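Local coordinates for protein salt-tolerant glutaminase (Micrococcus luteus, PDB 3AGD) that probably catalyses the hydrolysis of L-glutamine to L-glutamate and ammonium, as a salt-tolerant member of the glutaminase family, at residues T14-V19 and D37-A42; R78-V83 and P226-R231; F96-L101 and R175-L180; V317-R322 and F328-G333. All coordinates share one frame; numbering follows the deposited sequence.

Contact 1: T14-V19 and D37-A42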
loop_
_atom_site.group_PDB
_atom_site.type_symbol
_atom_site.label_atom_id
_atom_site.label_comp_id
_atom_site.label_asym_id
_atom_site.label_seq_id
_atom_site.Cartn_x
_atom_site.Cartn_y
_atom_site.Cartn_z
ATOM N N THR A 14 -7.381 27.177 -8.045
ATOM C CA THR A 14 -7.934 28.130 -9.005
ATOM C C THR A 14 -8.824 27.433 -10.025
ATOM O O THR A 14 -9.908 27.918 -10.349
ATOM C CB THR A 14 -6.819 28.876 -9.768
ATOM O OG1 THR A 14 -6.085 29.698 -8.857
ATOM C CG2 THR A 14 -7.417 29.753 -10.869
ATOM N N GLU A 15 -8.359 26.297 -10.532
ATOM C CA GLU A 15 -9.118 25.546 -11.521
ATOM C C GLU A 15 -10.417 24.983 -10.950
ATOM O O GLU A 15 -11.511 25.383 -11.357
ATOM C CB GLU A 15 -8.283 24.398 -12.083
ATOM C CG GLU A 15 -8.908 23.775 -13.318
ATOM C CD GLU A 15 -8.207 22.512 -13.772
ATOM O OE1 GLU A 15 -6.962 22.444 -13.684
ATOM O OE2 GLU A 15 -8.906 21.588 -14.234
ATOM N N LEU A 16 -10.297 24.051 -10.010
ATOM C CA LEU A 16 -11.472 23.437 -9.406
ATOM C C LEU A 16 -12.373 24.480 -8.767
ATOM O O LEU A 16 -13.586 24.288 -8.670
ATOM C CB LEU A 16 -11.060 22.397 -8.361
ATOM C CG LEU A 16 -10.239 21.216 -8.889
ATOM C CD1 LEU A 16 -10.090 20.162 -7.792
ATOM C CD2 LEU A 16 -10.916 20.618 -10.117
ATOM N N GLY A 17 -11.775 25.587 -8.341
ATOM C CA GLY A 17 -12.541 26.649 -7.713
ATOM C C GLY A 17 -13.393 27.467 -8.670
ATOM O O GLY A 17 -14.078 28.400 -8.248
ATOM N N ALA A 18 -13.361 27.122 -9.953
ATOM C CA ALA A 18 -14.144 27.840 -10.956
ATOM C C ALA A 18 -15.633 27.540 -10.805
ATOM O O ALA A 18 -16.480 28.254 -11.344
ATOM C CB ALA A 18 -13.675 27.464 -12.353
ATOM N N VAL A 19 -15.944 26.472 -10.081
ATOM C CA VAL A 19 -17.327 26.078 -9.835
ATOM C C VAL A 19 -17.461 25.688 -8.372
ATOM O O VAL A 19 -16.460 25.400 -7.709
ATOM C CB VAL A 19 -17.732 24.889 -10.715
ATOM C CG1 VAL A 19 -17.714 25.304 -12.178
ATOM C CG2 VAL A 19 -16.787 23.717 -10.476
ATOM N N ASP A 37 -17.966 30.005 -0.110
ATOM C CA ASP A 37 -16.867 30.429 -0.966
ATOM C C ASP A 37 -15.485 30.278 -0.325
ATOM O O ASP A 37 -14.737 31.250 -0.205
ATOM C CB ASP A 37 -17.086 31.883 -1.393
ATOM C CG ASP A 37 -16.203 32.292 -2.559
ATOM O OD1 ASP A 37 -16.114 33.507 -2.840
ATOM O OD2 ASP A 37 -15.605 31.399 -3.199
ATOM N N ARG A 38 -15.150 29.061 0.091
ATOM C CA ARG A 38 -13.848 28.796 0.692
ATOM C C ARG A 38 -13.310 27.483 0.140
ATOM O O ARG A 38 -14.058 26.522 -0.039
ATOM C CB ARG A 38 -13.951 28.773 2.227
ATOM C CG ARG A 38 -14.283 30.151 2.800
ATOM C CD ARG A 38 -13.920 30.331 4.269
ATOM N NE ARG A 38 -14.867 29.709 5.193
ATOM C CZ ARG A 38 -14.928 29.990 6.494
ATOM N NH1 ARG A 38 -14.100 30.885 7.022
ATOM N NH2 ARG A 38 -15.809 29.372 7.271
ATOM N N PHE A 39 -12.013 27.457 -0.153
ATOM C CA PHE A 39 -11.382 26.275 -0.732
ATOM C C PHE A 39 -9.884 26.259 -0.427
ATOM O O PHE A 39 -9.127 27.086 -0.936
ATOM C CB PHE A 39 -11.622 26.283 -2.248
ATOM C CG PHE A 39 -11.195 25.022 -2.958
ATOM C CD1 PHE A 39 -10.929 23.851 -2.258
ATOM C CD2 PHE A 39 -11.095 25.003 -4.348
ATOM C CE1 PHE A 39 -10.573 22.682 -2.927
ATOM C CE2 PHE A 39 -10.739 23.836 -5.028
ATOM C CZ PHE A 39 -10.477 22.673 -4.312
ATOM N N GLY A 40 -9.466 25.318 0.411
ATOM C CA GLY A 40 -8.065 25.216 0.769
ATOM C C GLY A 40 -7.543 23.796 0.686
ATOM O O GLY A 40 -8.311 22.833 0.759
ATOM N N ILE A 41 -6.229 23.664 0.544
ATOM C CA ILE A 41 -5.601 22.358 0.439
ATOM C C ILE A 41 -4.182 22.401 1.003
ATOM O O ILE A 41 -3.504 23.423 0.919
ATOM C CB ILE A 41 -5.550 21.908 -1.034
ATOM C CG1 ILE A 41 -5.044 20.470 -1.129
ATOM C CG2 ILE A 41 -4.644 22.841 -1.825
ATOM C CD1 ILE A 41 -5.306 19.848 -2.480
ATOM N N ALA A 42 -3.736 21.288 1.575
ATOM C CA ALA A 42 -2.399 21.219 2.147
ATOM C C ALA A 42 -1.863 19.798 2.119
ATOM O O ALA A 42 -2.612 18.834 2.308
ATOM C CB ALA A 42 -2.417 21.732 3.585
#

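Contact 2: R78-V83 and P226-R231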
loop_
_atom_site.group_PDB
_atom_site.type_symbol
_atom_site.label_atom_id
_atom_site.label_comp_id
_atom_site.label_asym_id
_atom_site.label_seq_id
_atom_site.Cartn_x
_atom_site.Cartn_y
_atom_site.Cartn_z
ATOM N N ARG A 78 -6.628 1.030 25.365
ATOM C CA ARG A 78 -7.180 -0.239 25.827
ATOM C C ARG A 78 -6.595 -1.505 25.212
ATOM O O ARG A 78 -6.855 -2.601 25.699
ATOM C CB ARG A 78 -8.698 -0.220 25.613
ATOM C CG ARG A 78 -9.387 0.983 26.246
ATOM C CD ARG A 78 -9.467 0.852 27.763
ATOM N NE ARG A 78 -10.656 0.123 28.187
ATOM C CZ ARG A 78 -11.895 0.591 28.074
ATOM N NH1 ARG A 78 -12.116 1.788 27.556
ATOM N NH2 ARG A 78 -12.919 -0.143 28.477
ATOM N N GLY A 79 -5.801 -1.358 24.156
ATOM C CA GLY A 79 -5.234 -2.527 23.505
ATOM C C GLY A 79 -6.192 -3.055 22.445
ATOM O O GLY A 79 -7.391 -2.767 22.482
ATOM N N PHE A 80 -5.672 -3.834 21.503
ATOM C CA PHE A 80 -6.492 -4.378 20.420
ATOM C C PHE A 80 -7.643 -5.298 20.820
ATOM O O PHE A 80 -8.763 -5.153 20.321
ATOM C CB PHE A 80 -5.604 -5.109 19.410
ATOM C CG PHE A 80 -4.880 -4.195 18.474
ATOM C CD1 PHE A 80 -3.856 -3.376 18.932
ATOM C CD2 PHE A 80 -5.245 -4.130 17.131
ATOM C CE1 PHE A 80 -3.202 -2.497 18.065
ATOM C CE2 PHE A 80 -4.599 -3.256 16.255
ATOM C CZ PHE A 80 -3.576 -2.437 16.722
ATOM N N ALA A 81 -7.377 -6.250 21.706
ATOM C CA ALA A 81 -8.413 -7.191 22.118
ATOM C C ALA A 81 -9.656 -6.494 22.657
ATOM O O ALA A 81 -10.783 -6.822 22.272
ATOM C CB ALA A 81 -7.855 -8.158 23.161
ATOM N N ALA A 82 -9.444 -5.528 23.545
ATOM C CA ALA A 82 -10.535 -4.784 24.156
ATOM C C ALA A 82 -11.339 -3.983 23.137
ATOM O O ALA A 82 -12.568 -3.943 23.196
ATOM C CB ALA A 82 -9.985 -3.850 25.236
ATOM N N VAL A 83 -10.647 -3.333 22.210
ATOM C CA VAL A 83 -11.328 -2.538 21.196
ATOM C C VAL A 83 -12.030 -3.430 20.176
ATOM O O VAL A 83 -13.176 -3.171 19.803
ATOM C CB VAL A 83 -10.339 -1.605 20.455
ATOM C CG1 VAL A 83 -11.072 -0.797 19.390
ATOM C CG2 VAL A 83 -9.671 -0.669 21.449
ATOM N N PRO A 226 2.104 3.694 17.956
ATOM C CA PRO A 226 2.800 2.459 17.582
ATOM C C PRO A 226 2.473 2.264 16.103
ATOM O O PRO A 226 1.350 2.547 15.680
ATOM C CB PRO A 226 2.127 1.406 18.459
ATOM C CG PRO A 226 1.743 2.200 19.699
ATOM C CD PRO A 226 1.196 3.472 19.098
ATOM N N SER A 227 3.435 1.805 15.312
ATOM C CA SER A 227 3.184 1.608 13.888
ATOM C C SER A 227 2.006 0.666 13.665
ATOM O O SER A 227 1.191 0.884 12.769
ATOM C CB SER A 227 4.426 1.042 13.198
ATOM O OG SER A 227 4.720 -0.246 13.701
ATOM N N ILE A 228 1.912 -0.377 14.485
ATOM C CA ILE A 228 0.826 -1.342 14.344
ATOM C C ILE A 228 -0.551 -0.685 14.519
ATOM O O ILE A 228 -1.534 -1.123 13.920
ATOM C CB ILE A 228 0.988 -2.514 15.343
ATOM C CG1 ILE A 228 0.001 -3.626 14.997
ATOM C CG2 ILE A 228 0.776 -2.028 16.772
ATOM C CD1 ILE A 228 0.109 -4.842 15.900
ATOM N N VAL A 229 -0.624 0.366 15.335
ATOM C CA VAL A 229 -1.888 1.073 15.541
ATOM C C VAL A 229 -2.172 1.934 14.315
ATOM O O VAL A 229 -3.302 1.988 13.824
ATOM C CB VAL A 229 -1.841 1.989 16.791
ATOM C CG1 VAL A 229 -2.980 3.005 16.735
ATOM C CG2 VAL A 229 -1.958 1.140 18.065
ATOM N N ALA A 230 -1.138 2.608 13.822
ATOM C CA ALA A 230 -1.287 3.462 12.653
ATOM C C ALA A 230 -1.767 2.633 11.460
ATOM O O ALA A 230 -2.664 3.047 10.725
ATOM C CB ALA A 230 0.040 4.134 12.329
ATOM N N ARG A 231 -1.175 1.455 11.287
ATOM C CA ARG A 231 -1.528 0.564 10.185
ATOM C C ARG A 231 -2.989 0.128 10.233
ATOM O O ARG A 231 -3.652 0.032 9.199
ATOM C CB ARG A 231 -0.634 -0.679 10.200
ATOM C CG ARG A 231 0.670 -0.550 9.425
ATOM C CD ARG A 231 1.454 -1.854 9.515
ATOM N NE ARG A 231 0.552 -2.977 9.755
ATOM C CZ ARG A 231 0.676 -3.841 10.758
ATOM N NH1 ARG A 231 1.678 -3.726 11.621
ATOM N NH2 ARG A 231 -0.223 -4.803 10.920
#

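Contact 3: F96-L101 and R175-L180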
loop_
_atom_site.group_PDB
_atom_site.type_symbol
_atom_site.label_atom_id
_atom_site.label_comp_id
_atom_site.label_asym_id
_atom_site.label_seq_id
_atom_site.Cartn_x
_atom_site.Cartn_y
_atom_site.Cartn_z
ATOM N N PHE A 96 -27.748 2.054 9.055
ATOM C CA PHE A 96 -27.712 1.106 10.163
ATOM C C PHE A 96 -28.707 -0.041 10.077
ATOM O O PHE A 96 -29.898 0.168 9.862
ATOM C CB PHE A 96 -27.931 1.820 11.499
ATOM C CG PHE A 96 -27.808 0.908 12.694
ATOM C CD1 PHE A 96 -26.566 0.411 13.080
ATOM C CD2 PHE A 96 -28.936 0.513 13.407
ATOM C CE1 PHE A 96 -26.447 -0.471 14.159
ATOM C CE2 PHE A 96 -28.832 -0.369 14.489
ATOM C CZ PHE A 96 -27.584 -0.863 14.864
ATOM N N ASN A 97 -28.200 -1.254 10.261
ATOM C CA ASN A 97 -29.028 -2.449 10.254
ATOM C C ASN A 97 -28.742 -3.163 11.570
ATOM O O ASN A 97 -27.594 -3.510 11.854
ATOM C CB ASN A 97 -28.664 -3.362 9.083
ATOM C CG ASN A 97 -29.626 -4.529 8.940
ATOM O OD1 ASN A 97 -29.978 -5.180 9.923
ATOM N ND2 ASN A 97 -30.051 -4.801 7.712
ATOM N N GLU A 98 -29.784 -3.371 12.370
ATOM C CA GLU A 98 -29.659 -4.030 13.670
ATOM C C GLU A 98 -28.953 -5.384 13.586
ATOM O O GLU A 98 -28.277 -5.798 14.525
ATOM C CB GLU A 98 -31.046 -4.220 14.294
ATOM C CG GLU A 98 -31.020 -4.712 15.731
ATOM C CD GLU A 98 -32.409 -4.928 16.303
ATOM O OE1 GLU A 98 -33.380 -4.403 15.727
ATOM O OE2 GLU A 98 -32.528 -5.614 17.336
ATOM N N LEU A 99 -29.121 -6.071 12.461
ATOM C CA LEU A 99 -28.512 -7.380 12.249
ATOM C C LEU A 99 -27.005 -7.392 12.499
ATOM O O LEU A 99 -26.458 -8.387 12.961
ATOM C CB LEU A 99 -28.784 -7.856 10.819
ATOM C CG LEU A 99 -30.243 -8.108 10.429
ATOM C CD1 LEU A 99 -30.328 -8.420 8.940
ATOM C CD2 LEU A 99 -30.806 -9.262 11.247
ATOM N N SER A 100 -26.338 -6.285 12.194
ATOM C CA SER A 100 -24.893 -6.187 12.378
ATOM C C SER A 100 -24.468 -6.454 13.818
ATOM O O SER A 100 -23.367 -6.952 14.063
ATOM C CB SER A 100 -24.399 -4.801 11.945
ATOM O OG SER A 100 -24.889 -3.780 12.803
ATOM N N LEU A 101 -25.344 -6.131 14.765
ATOM C CA LEU A 101 -25.058 -6.327 16.187
ATOM C C LEU A 101 -25.540 -7.681 16.691
ATOM O O LEU A 101 -25.073 -8.171 17.720
ATOM C CB LEU A 101 -25.736 -5.238 17.019
ATOM C CG LEU A 101 -25.466 -3.786 16.641
ATOM C CD1 LEU A 101 -26.301 -2.880 17.529
ATOM C CD2 LEU A 101 -23.977 -3.483 16.777
ATOM N N ARG A 175 -26.281 0.244 23.517
ATOM C CA ARG A 175 -26.363 -0.094 24.942
ATOM C C ARG A 175 -27.152 -1.398 25.059
ATOM O O ARG A 175 -26.806 -2.284 25.833
ATOM C CB ARG A 175 -27.101 0.996 25.731
ATOM C CG ARG A 175 -26.243 2.164 26.185
ATOM C CD ARG A 175 -27.102 3.277 26.781
ATOM N NE ARG A 175 -27.982 2.790 27.839
ATOM C CZ ARG A 175 -27.578 2.454 29.059
ATOM N NH1 ARG A 175 -26.299 2.556 29.392
ATOM N NH2 ARG A 175 -28.456 1.999 29.943
ATOM N N SER A 176 -28.223 -1.477 24.276
ATOM C CA SER A 176 -29.110 -2.630 24.234
ATOM C C SER A 176 -28.342 -3.931 24.023
ATOM O O SER A 176 -28.722 -4.974 24.552
ATOM C CB SER A 176 -30.125 -2.436 23.105
ATOM O OG SER A 176 -30.997 -3.538 23.002
ATOM N N TYR A 177 -27.262 -3.868 23.250
ATOM C CA TYR A 177 -26.451 -5.052 22.980
ATOM C C TYR A 177 -25.154 -5.099 23.780
ATOM O O TYR A 177 -24.247 -5.862 23.441
ATOM C CB TYR A 177 -26.116 -5.154 21.485
ATOM C CG TYR A 177 -27.270 -5.601 20.620
ATOM C CD1 TYR A 177 -28.294 -4.721 20.278
ATOM C CD2 TYR A 177 -27.350 -6.916 20.159
ATOM C CE1 TYR A 177 -29.370 -5.133 19.501
ATOM C CE2 TYR A 177 -28.426 -7.344 19.379
ATOM C CZ TYR A 177 -29.428 -6.446 19.055
ATOM O OH TYR A 177 -30.486 -6.854 18.279
ATOM N N GLY A 178 -25.061 -4.278 24.822
ATOM C CA GLY A 178 -23.870 -4.265 25.658
ATOM C C GLY A 178 -22.617 -3.628 25.074
ATOM O O GLY A 178 -21.530 -3.783 25.630
ATOM N N VAL A 179 -22.748 -2.911 23.964
ATOM C CA VAL A 179 -21.589 -2.268 23.352
ATOM C C VAL A 179 -21.241 -0.984 24.103
ATOM O O VAL A 179 -20.077 -0.597 24.175
ATOM C CB VAL A 179 -21.846 -1.952 21.864
ATOM C CG1 VAL A 179 -20.671 -1.177 21.273
ATOM C CG2 VAL A 179 -22.050 -3.250 21.100
ATOM N N LEU A 180 -22.260 -0.329 24.656
ATOM C CA LEU A 180 -22.069 0.894 25.429
ATOM C C LEU A 180 -22.527 0.633 26.859
ATOM O O LEU A 180 -23.514 -0.069 27.082
ATOM C CB LEU A 180 -22.891 2.043 24.850
ATOM C CG LEU A 180 -22.536 2.558 23.458
ATOM C CD1 LEU A 180 -23.396 3.772 23.140
ATOM C CD2 LEU A 180 -21.069 2.925 23.403
#

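Contact 4: V317-R322 and F328-G333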
loop_
_atom_site.group_PDB
_atom_site.type_symbol
_atom_site.label_atom_id
_atom_site.label_comp_id
_atom_site.label_asym_id
_atom_site.label_seq_id
_atom_site.Cartn_x
_atom_site.Cartn_y
_atom_site.Cartn_z
ATOM N N VAL A 317 21.136 -0.833 -0.422
ATOM C CA VAL A 317 22.570 -1.020 -0.599
ATOM C C VAL A 317 23.073 0.200 -1.365
ATOM O O VAL A 317 22.818 0.337 -2.563
ATOM C CB VAL A 317 22.891 -2.302 -1.406
ATOM C CG1 VAL A 317 24.390 -2.403 -1.644
ATOM C CG2 VAL A 317 22.402 -3.537 -0.647
ATOM N N ARG A 318 23.770 1.092 -0.664
ATOM C CA ARG A 318 24.304 2.313 -1.270
ATOM C C ARG A 318 25.413 1.964 -2.271
ATOM O O ARG A 318 25.495 2.550 -3.347
ATOM C CB ARG A 318 24.837 3.243 -0.170
ATOM C CG ARG A 318 25.246 4.637 -0.624
ATOM C CD ARG A 318 25.704 5.466 0.579
ATOM N NE ARG A 318 26.178 6.804 0.225
ATOM C CZ ARG A 318 25.392 7.844 -0.055
ATOM N NH1 ARG A 318 24.070 7.722 -0.027
ATOM N NH2 ARG A 318 25.934 9.017 -0.355
ATOM N N PHE A 319 26.268 1.015 -1.898
ATOM C CA PHE A 319 27.348 0.550 -2.763
ATOM C C PHE A 319 28.126 -0.598 -2.126
ATOM O O PHE A 319 28.040 -0.831 -0.918
ATOM C CB PHE A 319 28.316 1.692 -3.133
ATOM C CG PHE A 319 29.172 2.191 -1.987
ATOM C CD1 PHE A 319 29.026 3.489 -1.511
ATOM C CD2 PHE A 319 30.160 1.382 -1.423
ATOM C CE1 PHE A 319 29.852 3.981 -0.493
ATOM C CE2 PHE A 319 30.991 1.860 -0.403
ATOM C CZ PHE A 319 30.836 3.163 0.061
ATOM N N VAL A 320 28.866 -1.322 -2.959
ATOM C CA VAL A 320 29.695 -2.435 -2.512
ATOM C C VAL A 320 30.988 -2.318 -3.301
ATOM O O VAL A 320 31.000 -2.517 -4.514
ATOM C CB VAL A 320 29.052 -3.798 -2.824
ATOM C CG1 VAL A 320 29.850 -4.913 -2.153
ATOM C CG2 VAL A 320 27.607 -3.814 -2.354
ATOM N N GLU A 321 32.072 -1.975 -2.617
ATOM C CA GLU A 321 33.355 -1.814 -3.283
ATOM C C GLU A 321 34.369 -2.781 -2.694
ATOM O O GLU A 321 34.171 -3.301 -1.598
ATOM C CB GLU A 321 33.820 -0.363 -3.140
ATOM C CG GLU A 321 32.704 0.616 -3.480
ATOM C CD GLU A 321 33.147 2.064 -3.515
ATOM O OE1 GLU A 321 33.916 2.486 -2.626
ATOM O OE2 GLU A 321 32.704 2.786 -4.432
ATOM N N ARG A 322 35.452 -3.031 -3.417
ATOM C CA ARG A 322 36.447 -3.970 -2.926
ATOM C C ARG A 322 37.882 -3.486 -2.985
ATOM O O ARG A 322 38.286 -2.843 -3.950
ATOM C CB ARG A 322 36.348 -5.281 -3.705
ATOM C CG ARG A 322 37.343 -6.326 -3.236
ATOM C CD ARG A 322 37.036 -7.701 -3.798
ATOM N NE ARG A 322 37.980 -8.695 -3.303
ATOM C CZ ARG A 322 37.895 -9.999 -3.543
ATOM N NH1 ARG A 322 38.812 -10.822 -3.046
ATOM N NH2 ARG A 322 36.893 -10.483 -4.268
ATOM N N PHE A 328 33.784 -3.175 1.182
ATOM C CA PHE A 328 33.103 -2.118 1.919
ATOM C C PHE A 328 31.665 -2.124 1.439
ATOM O O PHE A 328 31.384 -1.859 0.269
ATOM C CB PHE A 328 33.742 -0.755 1.647
ATOM C CG PHE A 328 35.218 -0.730 1.892
ATOM C CD1 PHE A 328 36.079 -1.443 1.065
ATOM C CD2 PHE A 328 35.743 -0.057 2.986
ATOM C CE1 PHE A 328 37.443 -1.488 1.321
ATOM C CE2 PHE A 328 37.110 -0.094 3.256
ATOM C CZ PHE A 328 37.962 -0.814 2.423
ATOM N N LEU A 329 30.761 -2.454 2.347
ATOM C CA LEU A 329 29.347 -2.522 2.026
ATOM C C LEU A 329 28.622 -1.428 2.810
ATOM O O LEU A 329 28.460 -1.532 4.024
ATOM C CB LEU A 329 28.818 -3.901 2.421
ATOM C CG LEU A 329 27.522 -4.451 1.821
ATOM C CD1 LEU A 329 27.139 -5.696 2.607
ATOM C CD2 LEU A 329 26.404 -3.436 1.892
ATOM N N HIS A 330 28.196 -0.377 2.115
ATOM C CA HIS A 330 27.492 0.725 2.765
ATOM C C HIS A 330 25.982 0.682 2.513
ATOM O O HIS A 330 25.533 0.622 1.364
ATOM C CB HIS A 330 28.067 2.060 2.292
ATOM C CG HIS A 330 29.400 2.390 2.890
ATOM N ND1 HIS A 330 30.463 1.515 2.866
ATOM C CD2 HIS A 330 29.839 3.498 3.534
ATOM C CE1 HIS A 330 31.501 2.067 3.469
ATOM N NE2 HIS A 330 31.148 3.270 3.883
ATOM N N LEU A 331 25.210 0.713 3.599
ATOM C CA LEU A 331 23.755 0.672 3.537
ATOM C C LEU A 331 23.167 2.072 3.730
ATOM O O LEU A 331 23.871 2.993 4.145
ATOM C CB LEU A 331 23.219 -0.279 4.614
ATOM C CG LEU A 331 23.833 -1.685 4.626
ATOM C CD1 LEU A 331 23.135 -2.552 5.663
ATOM C CD2 LEU A 331 23.695 -2.308 3.243
ATOM N N GLN A 332 21.879 2.231 3.434
ATOM C CA GLN A 332 21.227 3.536 3.571
ATOM C C GLN A 332 19.705 3.390 3.546
ATOM O O GLN A 332 19.187 2.321 3.222
ATOM C CB GLN A 332 21.660 4.453 2.421
ATOM C CG GLN A 332 21.090 4.020 1.075
ATOM C CD GLN A 332 21.678 4.767 -0.106
ATOM O OE1 GLN A 332 22.174 5.884 0.033
ATOM N NE2 GLN A 332 21.609 4.154 -1.285
ATOM N N GLY A 333 19.006 4.473 3.894
ATOM C CA GLY A 333 17.548 4.495 3.881
ATOM C C GLY A 333 16.818 3.931 5.084
ATOM O O GLY A 333 17.422 3.596 6.105
#

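Contact 1: T14-V19 and D37-A42
F39 meets L16 and G17 with the outer rim of its ring, and following this one side chain outward describes nearly the whole contact. CG stands anti to the backbone N (chi1 -172°), a setting that carries the ring away from its own chain toward the end of helix 4-16. On one side of the ring, CD2 lies 4.0 Å from G17 CA. The next atom, CE2, makes the closest approach, 3.6 Å from L16 CB, and also sits 3.9 Å from G17 N. At the tip, CZ is still within 4.1 Å of L16 CB. Both L16 CB and G17 N lie near the ring plane, at its edge, so the phenyl group is driven edge-on against the chain where the helix gives way to a type I turn from L16 to V19. V13 of helix 4-16 and R290 also touch F39, and L16 packs on L293 and R297 of helix 289-301. F39 directly precedes strand 40-44, and the contact thereby packs the N-terminal helix and helix 289-301 against one side of the five-stranded antiparallel sheet.

Contact 2: R78-V83 and P226-R231
Two helix starts meet here, the first turn of helix 80-84 and the first turn of helix 227-240, and a single aromatic residue, F80, spans the distance between them within the glutaminase domain. F80 and V229 are the nearest backbone neighbours, yet their CA atoms stand 8.6 Å apart, so it is the ring that closes the gap. Its CG is anti to the carbonyl carbon (chi1 -78°), which sends the ring outward to the second helix. There the tip atom CZ comes to 3.7 Å from I228 O, near the ring plane and at its edge. The same carbon is 4.1 Å from I228 CG1. Beside it, CE1 lies 3.8 Å from V229 CG2, the methyl that stands beside the backbone N of its own residue; the two side chains cross at a slant.

The turn that receives the ring is well formed. P226 occupies the N-cap position, and its carbonyl oxygen accepts from both V229 N and A230 N. G79, with positive phi, separates helix 67-78 from helix 80-84, and helix 67-78 lines the groove further, L75 touching F80 and A72 touching V229. I228 also packs on R303 of the second subunit, which places this contact beside the subunit interface.

Chemically, the contact is one of shape and dispersion between carbon atoms, supplemented by an aromatic C-H edge turned to a carbonyl oxygen. Such an edge carries a slight positive charge, so its approach to I228 O is probably mildly favourable, but it imposes little of the strict directionality that a conventional polar bond would.

Contact 3: F96-L101 and R175-L180
Y177 lays its ring over L101 and extends its hydroxyl to E98, so that a single side chain serves both a close-packed and a more open part of the contact. The tight part is at L101, which is buried. Its CB stands 3.9 Å from the centroid of the tyrosine ring and only 12° off the ring normal, a CH-pi contact almost over the centre of one face. The branch beyond it follows, with L101 CD1 3.9 Å from Y177 CD1, while L101 O lies 3.6 Å from Y177 CD2. M173 of helix 165-176 packs against the same leucine.

The outer part is polar and partly exposed. Y177 OH donates to E98 OE2 (2.6 Å), which receives it on its anti lone pair, away from OE1. E98 is extended, with CG anti to the backbone N (chi1 -172°), and this reach brings its carboxylate to the ring edge with the two planes 79° apart. The bond probably favours a charged carboxylate; it fixes where the hydroxyl proton points and tethers the end of the ring, while L101 on the face restrains the ring's turn.

Both partners sit next to local turns. N97 OD1 accepts from L99 N, an Asx turn. G178, with positive phi, is the C-prime residue where helix 165-176 ends, G178 N bonding to R175 O and V179 N to L174 O in a Schellman motif.

Contact 4: V317-R322 and F328-G333
F319 and H330 stack on one face of an antiparallel hairpin at the margin of a mixed sheet, their rings offset with centroids 4.3 Å apart and planes at 23°. F319 CZ rests over the imidazole, 3.3 Å from H330 CG, and the F319 ring lies between H330 CB over one face and E321 OE2 over the opposite one. F319 CG lies between its backbone N and carbonyl carbon (chi1 70°), which swings the ring across toward the histidine. Next along, F328 turns its ring edge to E321 O, and bonds from E321 N to F328 O and from F328 N to E321 O join the pair.

On the other face branched side chains interlock: V317 CG1 meets L329 CD2 at 4.2 Å, and V320 CG2 meets L329 CG. In a classic beta bulge R318 and F319 both face H330, and R318 N bonds to H330 O. There R318 NH1 donates to Q332 OE1 (2.6 Å), near the guanidinium plane, with the amide almost perpendicular to it.

L329 and L331 bond through their backbones to strand 406-417, helix 337-349 covers the V317, L329 and L331 face, and R318 and Q332 meet their counterparts in the second subunit.

The four contacts follow one another along the chain except that contact 3 is nested inside the loop that contact 2 closes. Contacts 1 to 3 belong to the glutaminase part: contact 1 packs the N-terminal helix on the antiparallel sheet, contact 2 joins two helix starts, and contact 3 a loop to the end of helix 165-176, the last two with centres about 22 Å apart. Contacts 1 and 2 stand on opposite sides of the chain's centre, about 36 Å between centres. Contact 4, in the STAS part, is remote from contact 3 at about 56 Å between centres. Contacts 2 and 4 both touch the second subunit, so the two parts of the chain each contribute to the interface between the two subunits of this assembly.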